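Local coordinates for protein TetR transcriptional regulator (Chloroflexus aurantiacus, PDB 3QBM) that probably binds DNA through an N-terminal helix-turn-helix domain and regulates transcription, as other TetR-family proteins do, at residues G76-H79 with T80-I84; T141-R145 with G146-P150. One frame throughout, in Å; residues are numbered along the deposited sequence.

Contact 1. Residues G76-H79 with T80-I84; sequences GHKH and TVDTI
The imidazole of His79 meets Val81 at its edge: ND1 lies 3.0 Å from Val81 N, which donates from close to the ring plane. The N-H...N angle is 151°. Because ND1 accepts here, the other ring nitrogen is left to act as donor, and NE2 is hydrogen-bonded to the O atom of the C-terminal residue Ala199, which fixes the ring at both nitrogens. His79 CG stands anti to the backbone N (chi1 -167°), and this brings the ring alongside Val81, both side chains pointing the same way, with CE1 of His79 3.6 Å from Val81 CG2. The second imidazole, that of His77, has the carbonyl O of Asp82 over the centre of one face, 4.1 Å above the plane. Water 2 sits in plane at the ring's edge, weakly bonded to ND1, and it also donates to Asp82 OD2 and accepts from Lys78 N. Ring and carboxylate planes of His77 and Asp82 stand 72° apart, while His77 CB touches Thr83 OG1 at 3.3 Å. Backbone closure comes from Thr83 N, which donates to His79 O at 3.1 Å, in the carbonyl plane. A side chain accepting from the second residue beyond it, while its own carbonyl opens the i to i+4 ladder, identifies His79 as the N-cap of helix 80-92.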
ATOM      1  N   GLY A  76     -24.780 -11.859   7.786  1.00 24.32           N
ATOM      2  CA  GLY A  76     -25.599 -12.108   8.954  1.00 25.06           C
ATOM      3  C   GLY A  76     -25.678 -11.112  10.073  1.00 23.32           C
ATOM      4  O   GLY A  76     -26.153 -11.478  11.124  1.00 20.86           O
ATOM      5  N   HIS A  77     -25.186  -9.885   9.885  1.00 24.56           N
ATOM      6  CA  HIS A  77     -25.241  -8.876  10.934  1.00 23.46           C
ATOM      7  C   HIS A  77     -26.656  -8.242  10.988  1.00 25.82           C
ATOM      8  O   HIS A  77     -27.387  -8.203   9.996  1.00 26.12           O
ATOM      9  CB  HIS A  77     -24.137  -7.820  10.755  1.00 21.97           C
ATOM     10  CG  HIS A  77     -22.760  -8.377  10.931  1.00 21.85           C
ATOM     11  ND1 HIS A  77     -22.173  -8.528  12.167  1.00 25.57           N
ATOM     12  CD2 HIS A  77     -21.875  -8.864  10.033  1.00 26.56           C
ATOM     13  CE1 HIS A  77     -20.978  -9.069  12.021  1.00 23.13           C
ATOM     14  NE2 HIS A  77     -20.787  -9.310  10.740  1.00 18.89           N
ATOM     15  N   LYS A  78     -27.032  -7.767  12.159  1.00 24.30           N
ATOM     16  CA  LYS A  78     -28.393  -7.279  12.394  1.00 26.46           C
ATOM     17  C   LYS A  78     -28.515  -5.754  12.295  1.00 25.89           C
ATOM     18  O   LYS A  78     -29.628  -5.248  12.395  1.00 27.93           O
ATOM     19  CB  LYS A  78     -28.922  -7.749  13.771  1.00 29.35           C
ATOM     20  CG  LYS A  78     -28.117  -7.256  14.986  1.00 38.99           C
ATOM     21  CD  LYS A  78     -28.581  -7.889  16.291  1.00 52.74           C
ATOM     22  CE  LYS A  78     -27.648  -7.529  17.450  1.00 55.30           C
ATOM     23  NZ  LYS A  78     -27.981  -8.327  18.687  1.00 61.65           N
ATOM     24  N   HIS A  79     -27.382  -5.060  12.098  1.00 18.78           N
ATOM     25  CA  HIS A  79     -27.305  -3.588  12.030  1.00 18.08           C
ATOM     26  C   HIS A  79     -26.241  -3.234  11.008  1.00 16.28           C
ATOM     27  O   HIS A  79     -25.187  -3.903  10.921  1.00 15.28           O
ATOM     28  CB  HIS A  79     -26.916  -3.063  13.395  1.00 17.10           C
ATOM     29  CG  HIS A  79     -27.080  -1.597  13.585  1.00 17.10           C
ATOM     30  ND1 HIS A  79     -26.203  -0.682  13.054  1.00 15.16           N
ATOM     31  CD2 HIS A  79     -27.951  -0.893  14.343  1.00 15.86           C
ATOM     32  CE1 HIS A  79     -26.546   0.528  13.446  1.00 16.10           C
ATOM     33  NE2 HIS A  79     -27.611   0.428  14.218  1.00 14.24           N
ATOM     34  N   THR A  80     -26.520  -2.202  10.204  1.00 13.87           N
ATOM     35  CA  THR A  80     -25.642  -1.835   9.103  1.00 15.77           C
ATOM     36  C   THR A  80     -24.280  -1.356   9.579  1.00 12.84           C
ATOM     37  O   THR A  80     -23.286  -1.505   8.880  1.00 14.46           O
ATOM     38  CB  THR A  80     -26.245  -0.731   8.185  1.00 15.37           C
ATOM     39  OG1 THR A  80     -26.614   0.403   8.972  1.00 15.85           O
ATOM     40  CG2 THR A  80     -27.468  -1.283   7.362  1.00 14.23           C
ATOM     41  N   VAL A  81     -24.232  -0.759  10.762  1.00 12.16           N
ATOM     42  CA  VAL A  81     -22.957  -0.358  11.315  1.00 11.15           C
ATOM     43  C   VAL A  81     -22.121  -1.580  11.708  1.00 10.72           C
ATOM     44  O   VAL A  81     -20.898  -1.606  11.462  1.00 14.24           O
ATOM     45  CB  VAL A  81     -23.138   0.678  12.427  1.00 11.62           C
ATOM     46  CG1 VAL A  81     -21.824   0.953  13.224  1.00 12.74           C
ATOM     47  CG2 VAL A  81     -23.674   2.006  11.800  1.00 16.42           C
ATOM     48  N   ASP A  82     -22.771  -2.592  12.278  1.00 15.02           N
ATOM     49  CA  ASP A  82     -22.091  -3.851  12.601  1.00 16.09           C
ATOM     50  C   ASP A  82     -21.481  -4.422  11.336  1.00 14.58           C
ATOM     51  O   ASP A  82     -20.363  -4.920  11.364  1.00 14.15           O
ATOM     52  CB  ASP A  82     -23.037  -4.870  13.240  1.00 16.80           C
ATOM     53  CG  ASP A  82     -23.541  -4.441  14.620  1.00 21.01           C
ATOM     54  OD1 ASP A  82     -23.049  -3.468  15.184  1.00 21.19           O
ATOM     55  OD2 ASP A  82     -24.451  -5.090  15.129  1.00 23.70           O
ATOM     56  N   THR A  83     -22.220  -4.376  10.230  1.00 15.38           N
ATOM     57  CA  THR A  83     -21.732  -4.875   8.968  1.00 13.19           C
ATOM     58  C   THR A  83     -20.537  -4.082   8.452  1.00 13.63           C
ATOM     59  O   THR A  83     -19.539  -4.655   7.982  1.00 12.25           O
ATOM     60  CB  THR A  83     -22.842  -4.866   7.881  1.00 14.14           C
ATOM     61  OG1 THR A  83     -24.042  -5.419   8.433  1.00 15.06           O
ATOM     62  CG2 THR A  83     -22.359  -5.652   6.684  1.00 14.77           C
ATOM     63  N   ILE A  84     -20.586  -2.764   8.598  1.00 14.25           N
ATOM     64  CA  ILE A  84     -19.462  -1.943   8.144  1.00 15.39           C
ATOM     65  C   ILE A  84     -18.204  -2.222   9.009  1.00 12.34           C
ATOM     66  O   ILE A  84     -17.106  -2.344   8.496  1.00 14.79           O
ATOM     67  CB  ILE A  84     -19.802  -0.445   8.110  1.00 14.69           C
ATOM     68  CG1 ILE A  84     -20.816  -0.182   6.995  1.00 12.23           C
ATOM     69  CG2 ILE A  84     -18.555   0.348   7.778  1.00 14.29           C
ATOM     70  CD1 ILE A  84     -21.568   1.173   7.117  1.00 16.64           C
TER
HETATM   71  O   HOH W   1     -24.787  -8.260   7.357  1.00 26.87           O
HETATM   72  O   HOH W   2     -24.886  -7.699  14.068  1.00 27.38           O

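Contact 2. Residues T141-R145 with G146-P150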
ATOM      1  N   THR A 141     -28.613   1.880   3.103  1.00 16.04           N
ATOM      2  CA  THR A 141     -29.542   1.050   3.895  1.00 14.43           C
ATOM      3  C   THR A 141     -29.687   1.591   5.331  1.00 15.83           C
ATOM      4  O   THR A 141     -30.784   1.762   5.839  1.00 15.17           O
ATOM      5  CB  THR A 141     -29.125  -0.449   3.856  1.00 15.80           C
ATOM      6  OG1 THR A 141     -29.313  -0.927   2.516  1.00 16.01           O
ATOM      7  CG2 THR A 141     -29.957  -1.287   4.766  1.00 14.87           C
ATOM      8  N   GLY A 142     -28.561   1.918   5.948  1.00 12.86           N
ATOM      9  CA  GLY A 142     -28.527   2.398   7.310  1.00 14.52           C
ATOM     10  C   GLY A 142     -29.232   3.706   7.445  1.00 14.15           C
ATOM     11  O   GLY A 142     -29.911   3.928   8.445  1.00 14.21           O
ATOM     12  N   ILE A 143     -29.078   4.584   6.436  1.00 16.43           N
ATOM     13  CA  ILE A 143     -29.768   5.866   6.452  1.00 15.83           C
ATOM     14  C   ILE A 143     -31.259   5.599   6.386  1.00 15.77           C
ATOM     15  O   ILE A 143     -31.997   6.160   7.175  1.00 17.56           O
ATOM     16  CB  ILE A 143     -29.311   6.841   5.330  1.00 15.12           C
ATOM     17  CG1 ILE A 143     -27.890   7.305   5.590  1.00 12.81           C
ATOM     18  CG2 ILE A 143     -30.264   8.065   5.210  1.00 18.32           C
ATOM     19  CD1 ILE A 143     -27.188   8.061   4.423  1.00 15.14           C
ATOM     20  N   ALA A 144     -31.695   4.724   5.478  1.00 15.37           N
ATOM     21  CA  ALA A 144     -33.121   4.397   5.383  1.00 17.16           C
ATOM     22  C   ALA A 144     -33.662   3.853   6.698  1.00 16.45           C
ATOM     23  O   ALA A 144     -34.783   4.090   7.034  1.00 16.53           O
ATOM     24  CB  ALA A 144     -33.378   3.402   4.249  1.00 18.51           C
ATOM     25  N   ARG A 145     -32.841   3.125   7.459  1.00 16.49           N
ATOM     26  CA  ARG A 145     -33.297   2.507   8.704  1.00 16.98           C
ATOM     27  C   ARG A 145     -33.163   3.406   9.927  1.00 17.80           C
ATOM     28  O   ARG A 145     -33.538   2.987  11.013  1.00 16.81           O
ATOM     29  CB  ARG A 145     -32.484   1.236   8.997  1.00 16.38           C
ATOM     30  CG  ARG A 145     -32.785   0.055   8.018  1.00 14.58           C
ATOM     31  CD  ARG A 145     -31.895  -1.144   8.211  1.00 19.28           C
ATOM     32  NE  ARG A 145     -32.180  -1.808   9.475  1.00 17.98           N
ATOM     33  CZ  ARG A 145     -33.144  -2.706   9.651  1.00 22.79           C
ATOM     34  NH1 ARG A 145     -33.959  -3.050   8.668  1.00 21.69           N
ATOM     35  NH2 ARG A 145     -33.313  -3.244  10.841  1.00 26.26           N
ATOM     36  N   GLY A 146     -32.597   4.602   9.772  1.00 17.48           N
ATOM     37  CA  GLY A 146     -32.324   5.449  10.927  1.00 18.05           C
ATOM     38  C   GLY A 146     -31.148   4.964  11.757  1.00 18.43           C
ATOM     39  O   GLY A 146     -30.992   5.352  12.913  1.00 15.56           O
ATOM     40  N   GLU A 147     -30.322   4.115  11.168  1.00 15.71           N
ATOM     41  CA  GLU A 147     -29.130   3.578  11.839  1.00 15.29           C
ATOM     42  C   GLU A 147     -27.896   4.419  11.564  1.00 15.36           C
ATOM     43  O   GLU A 147     -26.941   4.401  12.340  1.00 17.91           O
ATOM     44  CB  GLU A 147     -28.863   2.145  11.392  1.00 14.67           C
ATOM     45  CG  GLU A 147     -29.944   1.187  11.778  1.00 17.78           C
ATOM     46  CD  GLU A 147     -29.735  -0.197  11.230  1.00 16.58           C
ATOM     47  OE1 GLU A 147     -28.896  -0.401  10.377  1.00 16.03           O
ATOM     48  OE2 GLU A 147     -30.459  -1.088  11.635  1.00 16.30           O
ATOM     49  N   ILE A 148     -27.908   5.151  10.467  1.00 12.13           N
ATOM     50  CA  ILE A 148     -26.766   5.940  10.022  1.00 14.51           C
ATOM     51  C   ILE A 148     -27.229   7.375   9.751  1.00 14.82           C
ATOM     52  O   ILE A 148     -28.303   7.583   9.181  1.00 15.22           O
ATOM     53  CB  ILE A 148     -26.114   5.311   8.773  1.00 12.06           C
ATOM     54  CG1 ILE A 148     -25.384   4.026   9.192  1.00 11.93           C
ATOM     55  CG2 ILE A 148     -25.085   6.306   8.093  1.00 11.47           C
ATOM     56  CD1 ILE A 148     -24.686   3.270   8.053  1.00  9.42           C
ATOM     57  N   ARG A 149     -26.436   8.348  10.174  1.00 15.64           N
ATOM     58  CA  ARG A 149     -26.784   9.764   9.962  1.00 19.07           C
ATOM     59  C   ARG A 149     -26.957  10.058   8.477  1.00 16.75           C
ATOM     60  O   ARG A 149     -26.125   9.683   7.655  1.00 15.84           O
ATOM     61  CB  ARG A 149     -25.711  10.699  10.553  1.00 16.94           C
ATOM     62  CG  ARG A 149     -25.542  10.590  12.009  1.00 17.76           C
ATOM     63  CD  ARG A 149     -24.600  11.630  12.639  1.00 19.77           C
ATOM     64  NE  ARG A 149     -24.656  11.474  14.094  1.00 20.65           N
ATOM     65  CZ  ARG A 149     -25.516  12.091  14.917  1.00 30.15           C
ATOM     66  NH1 ARG A 149     -26.380  12.994  14.462  1.00 25.45           N
ATOM     67  NH2 ARG A 149     -25.493  11.817  16.225  1.00 26.72           N
ATOM     68  N   PRO A 150     -28.057  10.742   8.098  1.00 16.76           N
ATOM     69  CA  PRO A 150     -28.244  11.031   6.669  1.00 18.36           C
ATOM     70  C   PRO A 150     -27.147  11.846   5.995  1.00 17.79           C
ATOM     71  O   PRO A 150     -26.985  11.759   4.770  1.00 18.24           O
ATOM     72  CB  PRO A 150     -29.576  11.807   6.609  1.00 20.32           C
ATOM     73  CG  PRO A 150     -30.102  11.869   7.942  1.00 23.83           C
ATOM     74  CD  PRO A 150     -29.168  11.228   8.942  1.00 19.88           C
TER
HETATM   75  O   HOH W   3     -31.066   8.030   9.057  1.00 20.36           O
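Ile148 packs its CB 3.7 Å from Gly142 C and sends CG1 and CD1 over Gly142 CA, on the tight side of this turn. With no side chain on Gly142, Ile148 can come this close. Gly142 O receives Glu147 N at 2.8 Å, while Gly146 N reaches Ile143 O at 3.1 Å from well above the carbonyl plane. With Gly146 at positive phi (74°), these two bonds form a Schellman motif ending helix 118-144; Ile148 N adds a further, weak bond to Gly142 O. Ile143 borders the packed part: its CG1 lies 3.9 Å from Ile148 CG2, its CG2 4.1 Å from Pro150 CB, and its CA-H points at Ile148 O. Water 3 donates to both Ile143 O and Ile148 O. The looser side belongs to Arg145, an exposed residue whose chain bends at chi3 (69°) and lies beside Glu147. Its NE makes a nearly straight salt bridge to Glu147 OE2 (2.9 Å, 176°), in the guanidinium plane but from above the carboxylate plane. The other partner of Glu147 is Thr80. Were Glu147 replaced by an alanine, Arg145 NE would be likely to lose its carboxylate mate and the Thr80 hydroxyl this partner. The turn leads toward helix 154-175, with Ile148 against Thr80, Val81 and Ile84 of helix 80-92 and the Glu147 backbone bonded to Leu198 in the C-terminal tail.

How the contacts relate
Contact 1 caps the start of helix 80-92 and contact 2 closes the end of helix 118-144, their centres about 12 Å apart. In contact 1 the helix side, Thr80 and Val81, is buried while His77 and Lys78 are exposed; in contact 2 Gly142, Glu147 and Ile148 are buried, Arg145 and Arg149 exposed. They join directly where Thr80 OG1 is 2.8 Å from Glu147 OE1, a probable hydrogen bond, and where His79 NE2 packs 3.5 Å from Glu147 CG. Chemistry follows place: a side-chain cap opens one helix, whereas a backbone Schellman closure beside an isoleucine pair and a salt bridge ends the other. Waters bridge in both, and the C-terminal tail borders both.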